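Local structure of OLD nuclease (Thermus scotoductus, 6P74) at residues L375-G378 against Y379-V383; A385-L388 against F389-L392. The protein degrades linear and supercoiled double-stranded DNA as a metal-dependent 5'-3' exonuclease, nicks circular DNA, and has a DNA-stimulated ATPase activity. All blocks are in the same frame, centred on the assembly; numbering follows the deposited sequence.

Contacts 1 and 2 follow each other along a single beta-alpha-beta unit of the Toprim domain, made of strand 372-376, helix 379-391 and strand 401-405. Contact 1 is the turn from the strand into the helix and carries E377 and D381, inferred to bind divalent metal ions; contact 2 is the last turns of the same helix. Their centres lie 13 Å apart. The side chain of D381 comes within about 5 Å of the bound samarium ion, which is held by D431 and E480, whereas that of A385, one helical turn further on, is about 13 Å from it. The metal site thus lies near the start of the helix, while the far end packs against strand 401-405 and helices 493-501 and 513-523.

Contact 1 of 2, residues L375-G378 against Y379-V383; sequences LVEG and YGDRV
G378 closes the turn from strand 372-376 into helix 379-391 as its N-cap residue, and its carbonyl oxygen receives the first helical bond. R382 N donates to G378 O over 3.1 Å, at an N-H...O angle of 158° and nearly in line with the carbonyl. D381 N approaches the same oxygen at an angle of 121°, a weak bond, so two successive amides of the first turn converge on one acceptor. The D381 side chain folds back over the turn: CG lies beside its own backbone N (chi1 -50°), which directs the carboxylate toward the preceding loop, where OD2 stands 2.9 Å from G378 N and 3.4 Å from E377 CB. V376 meets D381 alongside, the two side chains running past each other in opposite directions. One methyl, V376 CG2, rests 3.6 Å from D381 CB and equally close to R382 N, lying against the helix start. E377 OE2 is 4.6 Å from D381 OD2 and accepts a hydrogen bond from D431 N. The extended chain of R382 leads away, and its NE donates a hydrogen bond to V403 O of strand 401-405. A glutamate just after the first strand, here E377, is a hallmark of the Toprim fold; D381 adds a second acidic residue in the first helical turn, and the two are inferred to bind the first and second divalent metal ions, respectively.

Contact 2 of 2, residues A385-L388 against F389-L392; sequences ALQL and FNQL
Q387 and Q391, one turn apart on helix 379-391, the helix of a beta-alpha-beta unit in the Toprim domain, are joined by a side-chain hydrogen bond from Q387 NE2 to Q391 OE1, 3.1 Å long and nearly straight at 169°. The acceptor lies in the amide plane of Q387, but the donor meets the Q391 carbonyl well off its axis, and the two amide planes are 51° apart. A bend at chi2 (64°) curls the Q387 chain so that NE2 faces Q391, whose own chain is extended beyond CG. The second end of the Q391 amide is also held: NE2 donates to L500 O, fixing the group between its helical neighbour and helix 493-501. Together the two bonds define which way round this amide sits. Beneath this i to i+4 pair runs the alpha-helical ladder, in which F389 N, N390 N, Q391 N and L392 N bond to the carbonyl oxygens of A385, L386, Q387 and L388. F389 N to A385 O and L392 N to L388 O both measure 2.8 Å. Outward from the backbone, F389 and A385 both touch V403 of strand 401-405, placing this face of the helix on the parallel Toprim sheet. L388 turns to F515 and I519 of helix 513-523, and L392 also reaches I519. Within the helix, L392 CG packs 3.3 Å from L388 O, while the F389 ring brings its edge to the backbone, with CD2 3.2 Å from A385 O.

Contact 1 of 2, residues L375-G378 against Y379-V383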
ATOM      1  N   LEU A 375      -3.987  36.053 -12.136  1.00 56.29           N
ATOM      2  CA  LEU A 375      -4.240  36.871 -10.949  1.00 61.14           C
ATOM      3  C   LEU A 375      -4.889  38.189 -11.373  1.00 61.18           C
ATOM      4  O   LEU A 375      -4.288  38.935 -12.148  1.00 62.15           O
ATOM      5  CB  LEU A 375      -2.925  37.146 -10.212  1.00 53.57           C
ATOM      6  CG  LEU A 375      -2.103  35.870  -9.992  1.00 56.50           C
ATOM      7  CD1 LEU A 375      -0.867  36.122  -9.100  1.00 55.18           C
ATOM      8  CD2 LEU A 375      -3.004  34.762  -9.382  1.00 48.12           C
ATOM      9  N   VAL A 376      -6.098  38.481 -10.866  1.00 58.96           N
ATOM     10  CA  VAL A 376      -6.781  39.744 -11.145  1.00 55.06           C
ATOM     11  C   VAL A 376      -7.155  40.419  -9.819  1.00 55.81           C
ATOM     12  O   VAL A 376      -7.102  39.813  -8.737  1.00 59.19           O
ATOM     13  CB  VAL A 376      -8.029  39.567 -12.052  1.00 55.62           C
ATOM     14  CG1 VAL A 376      -7.703  38.758 -13.276  1.00 49.66           C
ATOM     15  CG2 VAL A 376      -9.178  38.927 -11.285  1.00 49.98           C
ATOM     16  N   GLU A 377      -7.527  41.706  -9.921  1.00 51.98           N
ATOM     17  CA  GLU A 377      -7.790  42.509  -8.727  1.00 61.25           C
ATOM     18  C   GLU A 377      -9.044  42.068  -7.988  1.00 64.40           C
ATOM     19  O   GLU A 377      -9.041  41.972  -6.753  1.00 64.41           O
ATOM     20  CB  GLU A 377      -7.926  43.980  -9.067  1.00 55.51           C
ATOM     21  CG  GLU A 377      -6.664  44.630  -9.558  1.00 65.26           C
ATOM     22  CD  GLU A 377      -6.925  46.040 -10.065  1.00 73.07           C
ATOM     23  OE1 GLU A 377      -7.130  46.934  -9.229  1.00 77.46           O
ATOM     24  OE2 GLU A 377      -6.969  46.249 -11.296  1.00 77.89           O
ATOM     25  N   GLY A 378     -10.137  41.841  -8.708  1.00 58.70           N
ATOM     26  CA  GLY A 378     -11.424  41.904  -8.036  1.00 58.43           C
ATOM     27  C   GLY A 378     -12.495  41.092  -8.723  1.00 63.86           C
ATOM     28  O   GLY A 378     -12.255  40.419  -9.729  1.00 65.95           O
ATOM     29  N   TYR A 379     -13.689  41.152  -8.134  1.00 67.43           N
ATOM     30  CA  TYR A 379     -14.781  40.298  -8.584  1.00 66.55           C
ATOM     31  C   TYR A 379     -15.146  40.598 -10.035  1.00 66.12           C
ATOM     32  O   TYR A 379     -15.260  39.686 -10.866  1.00 60.19           O
ATOM     33  CB  TYR A 379     -15.985  40.482  -7.667  1.00 69.87           C
ATOM     34  CG  TYR A 379     -17.199  39.718  -8.118  1.00 72.41           C
ATOM     35  CD1 TYR A 379     -17.343  38.369  -7.819  1.00 75.27           C
ATOM     36  CD2 TYR A 379     -18.199  40.346  -8.858  1.00 72.93           C
ATOM     37  CE1 TYR A 379     -18.461  37.660  -8.237  1.00 80.27           C
ATOM     38  CE2 TYR A 379     -19.306  39.656  -9.280  1.00 79.58           C
ATOM     39  CZ  TYR A 379     -19.440  38.313  -8.963  1.00 82.77           C
ATOM     40  OH  TYR A 379     -20.542  37.635  -9.399  1.00 91.61           O
ATOM     41  N   GLY A 380     -15.311  41.881 -10.363  1.00 62.22           N
ATOM     42  CA  GLY A 380     -15.600  42.259 -11.739  1.00 64.17           C
ATOM     43  C   GLY A 380     -14.535  41.804 -12.724  1.00 66.72           C
ATOM     44  O   GLY A 380     -14.846  41.451 -13.864  1.00 67.03           O
ATOM     45  N   ASP A 381     -13.275  41.776 -12.299  1.00 61.82           N
ATOM     46  CA  ASP A 381     -12.228  41.351 -13.223  1.00 60.41           C
ATOM     47  C   ASP A 381     -12.302  39.854 -13.480  1.00 58.84           C
ATOM     48  O   ASP A 381     -12.061  39.399 -14.604  1.00 59.37           O
ATOM     49  CB  ASP A 381     -10.859  41.750 -12.678  1.00 61.20           C
ATOM     50  CG  ASP A 381     -10.812  43.213 -12.266  1.00 70.04           C
ATOM     51  OD1 ASP A 381     -11.006  44.097 -13.154  1.00 69.83           O
ATOM     52  OD2 ASP A 381     -10.607  43.478 -11.050  1.00 63.34           O
ATOM     53  N   ARG A 382     -12.631  39.076 -12.450  1.00 59.36           N
ATOM     54  CA  ARG A 382     -12.790  37.638 -12.633  1.00 64.28           C
ATOM     55  C   ARG A 382     -13.935  37.339 -13.594  1.00 63.76           C
ATOM     56  O   ARG A 382     -13.772  36.566 -14.546  1.00 68.73           O
ATOM     57  CB  ARG A 382     -13.024  36.967 -11.283  1.00 61.60           C
ATOM     58  CG  ARG A 382     -13.022  35.466 -11.352  1.00 68.22           C
ATOM     59  CD  ARG A 382     -12.710  34.865  -9.997  1.00 68.25           C
ATOM     60  NE  ARG A 382     -12.541  33.432 -10.138  1.00 68.18           N
ATOM     61  CZ  ARG A 382     -13.538  32.560 -10.144  1.00 66.19           C
ATOM     62  NH1 ARG A 382     -14.791  32.968  -9.997  1.00 62.06           N
ATOM     63  NH2 ARG A 382     -13.273  31.278 -10.313  1.00 65.43           N
ATOM     64  N   VAL A 383     -15.099  37.958 -13.366  1.00 59.68           N
ATOM     65  CA  VAL A 383     -16.236  37.778 -14.269  1.00 69.07           C
ATOM     66  C   VAL A 383     -15.822  38.051 -15.706  1.00 65.38           C
ATOM     67  O   VAL A 383     -16.147  37.288 -16.618  1.00 67.07           O
ATOM     68  CB  VAL A 383     -17.411  38.681 -13.859  1.00 64.31           C
ATOM     69  CG1 VAL A 383     -18.526  38.602 -14.905  1.00 61.07           C
ATOM     70  CG2 VAL A 383     -17.933  38.291 -12.485  1.00 60.57           C
TER

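Contact 2 of 2, residues A385-L388 against F389-L392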
ATOM      1  N   ALA A 385     -12.714  38.130 -17.016  1.00 59.72           N
ATOM      2  CA  ALA A 385     -11.771  37.094 -17.421  1.00 60.06           C
ATOM      3  C   ALA A 385     -12.496  35.825 -17.882  1.00 59.06           C
ATOM      4  O   ALA A 385     -12.273  35.332 -19.000  1.00 68.41           O
ATOM      5  CB  ALA A 385     -10.802  36.798 -16.271  1.00 56.64           C
ATOM      6  N   LEU A 386     -13.394  35.294 -17.047  1.00 61.07           N
ATOM      7  CA  LEU A 386     -14.041  34.021 -17.371  1.00 63.75           C
ATOM      8  C   LEU A 386     -14.918  34.129 -18.610  1.00 63.48           C
ATOM      9  O   LEU A 386     -15.026  33.165 -19.376  1.00 67.55           O
ATOM     10  CB  LEU A 386     -14.856  33.506 -16.176  1.00 65.13           C
ATOM     11  CG  LEU A 386     -14.048  33.068 -14.945  1.00 67.23           C
ATOM     12  CD1 LEU A 386     -14.958  32.770 -13.757  1.00 68.48           C
ATOM     13  CD2 LEU A 386     -13.193  31.842 -15.245  1.00 76.24           C
ATOM     14  N   GLN A 387     -15.545  35.279 -18.836  1.00 62.78           N
ATOM     15  CA  GLN A 387     -16.293  35.441 -20.073  1.00 63.36           C
ATOM     16  C   GLN A 387     -15.345  35.481 -21.276  1.00 68.88           C
ATOM     17  O   GLN A 387     -15.655  34.924 -22.334  1.00 70.63           O
ATOM     18  CB  GLN A 387     -17.166  36.697 -19.995  1.00 65.24           C
ATOM     19  CG  GLN A 387     -17.824  37.074 -21.303  1.00 72.80           C
ATOM     20  CD  GLN A 387     -18.816  36.015 -21.764  1.00 83.28           C
ATOM     21  OE1 GLN A 387     -19.433  35.338 -20.940  1.00 87.58           O
ATOM     22  NE2 GLN A 387     -18.963  35.856 -23.084  1.00 76.87           N
ATOM     23  N   LEU A 388     -14.163  36.085 -21.128  1.00 68.28           N
ATOM     24  CA  LEU A 388     -13.231  36.084 -22.257  1.00 72.99           C
ATOM     25  C   LEU A 388     -12.681  34.687 -22.511  1.00 72.09           C
ATOM     26  O   LEU A 388     -12.561  34.271 -23.670  1.00 70.76           O
ATOM     27  CB  LEU A 388     -12.095  37.082 -22.037  1.00 64.95           C
ATOM     28  CG  LEU A 388     -12.533  38.518 -22.319  1.00 71.40           C
ATOM     29  CD1 LEU A 388     -11.552  39.528 -21.767  1.00 72.76           C
ATOM     30  CD2 LEU A 388     -12.746  38.711 -23.828  1.00 74.11           C
ATOM     31  N   PHE A 389     -12.347  33.948 -21.447  1.00 70.93           N
ATOM     32  CA  PHE A 389     -12.003  32.540 -21.623  1.00 71.97           C
ATOM     33  C   PHE A 389     -13.043  31.854 -22.489  1.00 78.44           C
ATOM     34  O   PHE A 389     -12.714  31.140 -23.445  1.00 78.70           O
ATOM     35  CB  PHE A 389     -11.918  31.820 -20.278  1.00 68.96           C
ATOM     36  CG  PHE A 389     -10.568  31.892 -19.607  1.00 68.01           C
ATOM     37  CD1 PHE A 389      -9.593  30.954 -19.881  1.00 74.37           C
ATOM     38  CD2 PHE A 389     -10.298  32.869 -18.655  1.00 67.17           C
ATOM     39  CE1 PHE A 389      -8.367  30.996 -19.238  1.00 73.76           C
ATOM     40  CE2 PHE A 389      -9.075  32.915 -18.000  1.00 66.27           C
ATOM     41  CZ  PHE A 389      -8.110  31.984 -18.297  1.00 68.13           C
ATOM     42  N   ASN A 390     -14.316  32.069 -22.162  1.00 78.47           N
ATOM     43  CA  ASN A 390     -15.394  31.412 -22.888  1.00 79.73           C
ATOM     44  C   ASN A 390     -15.419  31.851 -24.356  1.00 81.95           C
ATOM     45  O   ASN A 390     -15.695  31.047 -25.255  1.00 83.04           O
ATOM     46  CB  ASN A 390     -16.717  31.709 -22.176  1.00 85.94           C
ATOM     47  CG  ASN A 390     -17.885  30.929 -22.749  1.00 98.84           C
ATOM     48  OD1 ASN A 390     -17.976  29.714 -22.574  1.00106.90           O
ATOM     49  ND2 ASN A 390     -18.793  31.628 -23.417  1.00100.31           N
ATOM     50  N   GLN A 391     -15.118  33.118 -24.621  1.00 77.73           N
ATOM     51  CA  GLN A 391     -15.088  33.594 -25.997  1.00 78.76           C
ATOM     52  C   GLN A 391     -13.843  33.141 -26.742  1.00 77.74           C
ATOM     53  O   GLN A 391     -13.856  33.079 -27.974  1.00 80.80           O
ATOM     54  CB  GLN A 391     -15.198  35.119 -26.029  1.00 74.00           C
ATOM     55  CG  GLN A 391     -16.614  35.592 -25.740  1.00 80.65           C
ATOM     56  CD  GLN A 391     -16.754  37.102 -25.746  1.00 83.06           C
ATOM     57  OE1 GLN A 391     -17.115  37.695 -24.735  1.00 80.22           O
ATOM     58  NE2 GLN A 391     -16.486  37.728 -26.893  1.00 86.33           N
ATOM     59  N   LEU A 392     -12.770  32.838 -26.026  1.00 75.62           N
ATOM     60  CA  LEU A 392     -11.582  32.286 -26.649  1.00 77.13           C
ATOM     61  C   LEU A 392     -11.684  30.780 -26.789  1.00 84.46           C
ATOM     62  O   LEU A 392     -10.768  30.156 -27.331  1.00 85.65           O
ATOM     63  CB  LEU A 392     -10.336  32.682 -25.839  1.00 72.61           C
ATOM     64  CG  LEU A 392     -10.056  34.191 -25.892  1.00 69.02           C
ATOM     65  CD1 LEU A 392      -9.064  34.623 -24.841  1.00 67.57           C
ATOM     66  CD2 LEU A 392      -9.563  34.596 -27.286  1.00 73.38           C
TER